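Local atomic coordinates of uncharacterized protein (PDB entry 3CLQ), a protein that is of unknown function but belongs to the DUF1116 family, related to the AllG subunit of oxamate carbamoyltransferase. Residues 63-68 and 106-111; 70-75 and 150-155. All blocks are in the same frame, centred on the assembly; numbering follows the deposited sequence.

Contact 1: residues 63-68 and 106-111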
# COMPACT_ATOMS: atom_id res chain seq x y z
N LYS B 63 12.77 -4.24 32.29
CA LYS B 63 12.33 -4.74 33.60
C LYS B 63 10.82 -4.56 33.76
O LYS B 63 10.13 -5.45 34.23
CB LYS B 63 13.08 -4.08 34.76
CG LYS B 63 14.52 -4.50 34.89
CD LYS B 63 14.97 -4.39 36.32
CE LYS B 63 16.41 -4.79 36.46
NZ LYS B 63 17.31 -3.60 36.54
N GLY B 64 10.31 -3.41 33.36
CA GLY B 64 8.88 -3.19 33.38
C GLY B 64 8.16 -4.24 32.55
O GLY B 64 7.04 -4.64 32.86
N ALA B 65 8.81 -4.68 31.48
CA ALA B 65 8.22 -5.69 30.61
C ALA B 65 8.12 -7.04 31.31
O ALA B 65 7.04 -7.61 31.40
CB ALA B 65 9.01 -5.81 29.34
N VAL B 66 9.22 -7.57 31.84
CA VAL B 66 9.09 -8.85 32.52
C VAL B 66 8.06 -8.79 33.64
O VAL B 66 7.44 -9.80 33.99
CB VAL B 66 10.44 -9.39 33.07
CG1 VAL B 66 11.54 -9.26 32.00
CG2 VAL B 66 10.81 -8.66 34.31
N GLN B 67 7.85 -7.61 34.20
CA GLN B 67 6.95 -7.45 35.34
C GLN B 67 5.49 -7.53 34.93
O GLN B 67 4.68 -8.19 35.59
CB GLN B 67 7.22 -6.14 36.07
CG GLN B 67 8.33 -6.25 37.10
CD GLN B 67 8.93 -4.90 37.44
OE1 GLN B 67 8.24 -3.88 37.39
NE2 GLN B 67 10.22 -4.89 37.76
N GLY B 68 5.17 -6.84 33.83
CA GLY B 68 3.81 -6.83 33.32
C GLY B 68 3.52 -8.25 32.91
O GLY B 68 2.46 -8.79 33.20
N ALA B 106 11.14 -4.41 23.69
CA ALA B 106 11.54 -5.18 24.86
C ALA B 106 11.47 -6.67 24.50
O ALA B 106 12.22 -7.50 25.03
CB ALA B 106 10.67 -4.85 26.05
N GLY B 107 10.56 -6.99 23.58
CA GLY B 107 10.51 -8.31 22.97
C GLY B 107 10.03 -9.39 23.91
O GLY B 107 10.04 -10.58 23.58
N VAL B 108 9.58 -8.98 25.10
CA VAL B 108 9.23 -9.95 26.11
C VAL B 108 8.12 -10.83 25.59
O VAL B 108 7.19 -10.35 24.95
CB VAL B 108 8.80 -9.31 27.42
CG1 VAL B 108 8.37 -10.39 28.40
CG2 VAL B 108 9.94 -8.53 27.99
N THR B 109 8.25 -12.12 25.85
CA THR B 109 7.31 -13.09 25.31
C THR B 109 7.18 -14.23 26.30
O THR B 109 8.16 -14.91 26.60
CB THR B 109 7.80 -13.56 23.93
OG1 THR B 109 8.02 -12.41 23.13
CG2 THR B 109 6.80 -14.45 23.25
N SER B 110 5.97 -14.42 26.83
CA SER B 110 5.75 -15.39 27.88
C SER B 110 4.81 -16.47 27.40
O SER B 110 4.05 -16.23 26.48
CB SER B 110 5.17 -14.70 29.10
OG SER B 110 3.77 -14.52 28.96
N PRO B 111 4.84 -17.65 28.02
CA PRO B 111 4.13 -18.84 27.56
C PRO B 111 2.72 -18.62 27.02
O PRO B 111 2.34 -19.29 26.05
CB PRO B 111 4.06 -19.70 28.81
CG PRO B 111 5.32 -19.37 29.52
CD PRO B 111 5.61 -17.92 29.24
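Val-108 meets helix 60-73 with one branch of its side chain, over the turn that carries Ala-65 and Val-66. Its CB already lies 4.0 Å from Ala-65 CB. CG2 continues toward the helix, because with chi1 at 177° it stands anti to the carbonyl carbon while CG1 takes the place anti to the backbone N. At its tip, CG2 reaches Val-66 N at 4.0 Å and looks across at Val-66 CG1 at 4.4 Å. It also comes up against the Ala-65 methyl, but the modelled separation there is too short to be trusted. Ala-106 adds a second methyl to the same patch, its CB 3.8 Å from Ala-65 CB. The packing is small and buried, and the side chains that meet in it are apolar. Just past Val-108, Thr-109 OG1 hydrogen-bonds back to Gly-107 O at 2.8 Å, approaching from above the carbonyl plane and tying the bend at Gly-107 locally. Residues 106-111, part of the loop between strands 92-95 and 114-120, also share backbone hydrogen bonds between Ala-106 and Ala-49 and between Thr-109 and Leu-47. Ile-46 of strand 45-48 touches both Val-66 and Ser-110, completing the packing between loop, helix and strand.

Contact 2: residues 70-75 and 150-155; sequences LVFEGL and DRLIWM
Phe-72 swings its ring toward Leu-152 and Ile-153 with CG anti to the backbone N (chi1 157°), and chi2 of 86° turns the plane so that a face meets one residue and an edge the other. On the facing helix, Ile-153 has CG1 anti to its carbonyl carbon, which brings that methylene up beside the ring. The two contacts are of different kinds. Leu-152 crosses Phe-72 at about a right angle and lays CD1 over a face: the methyl is 4.0 Å from the centroid of the Phe-72 ring, 14° off the normal, a CH-pi contact displaced slightly toward the rim. Its nearest ring atom is CG, 3.9 Å from Leu-152 CD1. The leucine CB closes in on the near corner of the ring, with Phe-72 CD1 at 3.7 Å from Leu-152 CB. Ile-153 runs past the phenylalanine in the opposite direction, and its CG1 sits close to the ring plane at the edge, 3.9 Å from Phe-72 CD1. Backbone joins in as well, since Phe-72 CE1 lies 3.5 Å from Leu-152 O. Behind the ring the helix stops in a Schellman motif: Leu-75 N bonds Leu-70 O at 2.9 Å, and Gly-74 is the C-prime residue with positive phi. Phe-72 therefore falls in the last turn of helix 60-73. Ser-110 and Arg-156 also touch its side chain. Within 150-155 the ring meets carbon groups and one carbonyl oxygen, so the contact depends on dispersion, shape and burial, and the methyl over the face and the methylene at the edge probably limit how the ring can turn.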
# COMPACT_ATOMS: atom_id res chain seq x y z
N LEU B 70 4.87 -11.09 33.94
CA LEU B 70 4.71 -11.97 35.07
C LEU B 70 3.31 -11.85 35.67
O LEU B 70 2.68 -12.86 36.00
CB LEU B 70 5.80 -11.71 36.10
CG LEU B 70 6.97 -12.71 36.19
CD1 LEU B 70 6.99 -13.78 35.10
CD2 LEU B 70 8.31 -11.99 36.25
N VAL B 71 2.82 -10.62 35.79
CA VAL B 71 1.48 -10.43 36.32
C VAL B 71 0.45 -11.12 35.42
O VAL B 71 -0.46 -11.77 35.90
CB VAL B 71 1.12 -8.94 36.53
CG1 VAL B 71 -0.38 -8.79 36.86
CG2 VAL B 71 1.98 -8.36 37.66
N PHE B 72 0.63 -10.97 34.11
CA PHE B 72 -0.26 -11.60 33.14
C PHE B 72 -0.21 -13.14 33.23
O PHE B 72 -1.25 -13.80 33.37
CB PHE B 72 0.06 -11.08 31.74
CG PHE B 72 -0.36 -12.00 30.63
CD1 PHE B 72 -1.65 -11.94 30.13
CD2 PHE B 72 0.54 -12.89 30.06
CE1 PHE B 72 -2.04 -12.76 29.09
CE2 PHE B 72 0.16 -13.72 29.04
CZ PHE B 72 -1.13 -13.66 28.55
N GLU B 73 0.99 -13.70 33.16
CA GLU B 73 1.17 -15.15 33.31
C GLU B 73 0.59 -15.65 34.62
O GLU B 73 0.17 -16.80 34.72
CB GLU B 73 2.64 -15.54 33.20
CG GLU B 73 3.19 -15.44 31.79
CD GLU B 73 2.48 -16.37 30.80
OE1 GLU B 73 2.11 -17.50 31.20
OE2 GLU B 73 2.31 -15.98 29.62
N GLY B 74 0.56 -14.76 35.62
CA GLY B 74 -0.07 -15.04 36.90
C GLY B 74 0.95 -15.55 37.88
O GLY B 74 0.62 -16.30 38.81
N LEU B 75 2.20 -15.15 37.68
CA LEU B 75 3.29 -15.60 38.55
C LEU B 75 3.62 -14.60 39.68
O LEU B 75 4.38 -14.91 40.59
CB LEU B 75 4.54 -15.96 37.72
CG LEU B 75 4.33 -17.04 36.65
CD1 LEU B 75 5.60 -17.31 35.85
CD2 LEU B 75 3.82 -18.34 37.27
N ASP B 150 -5.00 -6.16 31.01
CA ASP B 150 -6.30 -6.44 30.40
C ASP B 150 -6.20 -6.71 28.88
O ASP B 150 -6.71 -7.72 28.40
CB ASP B 150 -7.27 -5.29 30.62
CG ASP B 150 -7.56 -5.03 32.07
OD1 ASP B 150 -7.78 -5.99 32.83
OD2 ASP B 150 -7.58 -3.85 32.45
N ARG B 151 -5.58 -5.80 28.14
CA ARG B 151 -5.42 -6.01 26.70
C ARG B 151 -4.65 -7.28 26.36
O ARG B 151 -4.99 -7.98 25.40
CB ARG B 151 -4.73 -4.83 26.05
CG ARG B 151 -4.54 -5.02 24.53
CD ARG B 151 -4.04 -3.73 23.96
NE ARG B 151 -4.51 -2.67 24.83
CZ ARG B 151 -5.20 -1.61 24.44
NH1 ARG B 151 -5.49 -1.42 23.14
NH2 ARG B 151 -5.59 -0.72 25.34
N LEU B 152 -3.61 -7.58 27.12
CA LEU B 152 -2.89 -8.83 26.97
C LEU B 152 -3.80 -10.05 27.13
O LEU B 152 -3.64 -11.06 26.43
CB LEU B 152 -1.76 -8.92 27.99
CG LEU B 152 -0.39 -8.39 27.56
CD1 LEU B 152 0.59 -9.52 27.73
CD2 LEU B 152 -0.38 -7.94 26.11
N ILE B 153 -4.74 -9.98 28.07
CA ILE B 153 -5.69 -11.07 28.32
C ILE B 153 -6.74 -11.17 27.22
O ILE B 153 -7.11 -12.27 26.79
CB ILE B 153 -6.38 -10.91 29.69
CG1 ILE B 153 -5.36 -11.13 30.81
CG2 ILE B 153 -7.54 -11.89 29.85
CD1 ILE B 153 -5.78 -10.55 32.11
N TRP B 154 -7.19 -10.01 26.75
CA TRP B 154 -8.09 -9.93 25.62
C TRP B 154 -7.45 -10.58 24.40
O TRP B 154 -8.08 -11.35 23.68
CB TRP B 154 -8.41 -8.47 25.34
CG TRP B 154 -9.34 -8.26 24.18
CD1 TRP B 154 -10.70 -8.25 24.21
CD2 TRP B 154 -8.97 -8.03 22.81
NE1 TRP B 154 -11.20 -8.03 22.95
CE2 TRP B 154 -10.16 -7.89 22.08
CE3 TRP B 154 -7.75 -7.93 22.14
CZ2 TRP B 154 -10.16 -7.65 20.70
CZ3 TRP B 154 -7.76 -7.69 20.78
CH2 TRP B 154 -8.95 -7.56 20.08
N MSE B 155 -6.18 -10.29 24.18
CA MSE B 155 -5.47 -10.88 23.05
C MSE B 155 -5.26 -12.39 23.17
O MSE B 155 -5.08 -13.07 22.17
CB MSE B 155 -4.13 -10.20 22.87
CG MSE B 155 -4.26 -8.76 22.49
SE MSE B 155 -2.47 -8.02 22.40
CE MSE B 155 -1.93 -8.60 20.61

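In the fold
Helix 60-73 serves both contacts: contact 1 uses its middle, and contact 2 its last turn. Their centres are about 10 Å apart, and along the chain their segments alternate. The loop 106-111 bridges them directly, for Ser-110 OG packs 3.7 Å from Phe-72 CE2, and Pro-111 touches Glu-73. Ser-110 OG and Glu-73 OE2 are modelled too close together, so a hydrogen bond there remains doubtful; Glu-73 OE1 is hydrogen-bonded to Asn-112. The helix is packed against a loop in contact 1 and against helix 146-168 in contact 2. The centres of contacts 1 and 2 lie about 16 and 22 Å from the chain centre, on the same side of it.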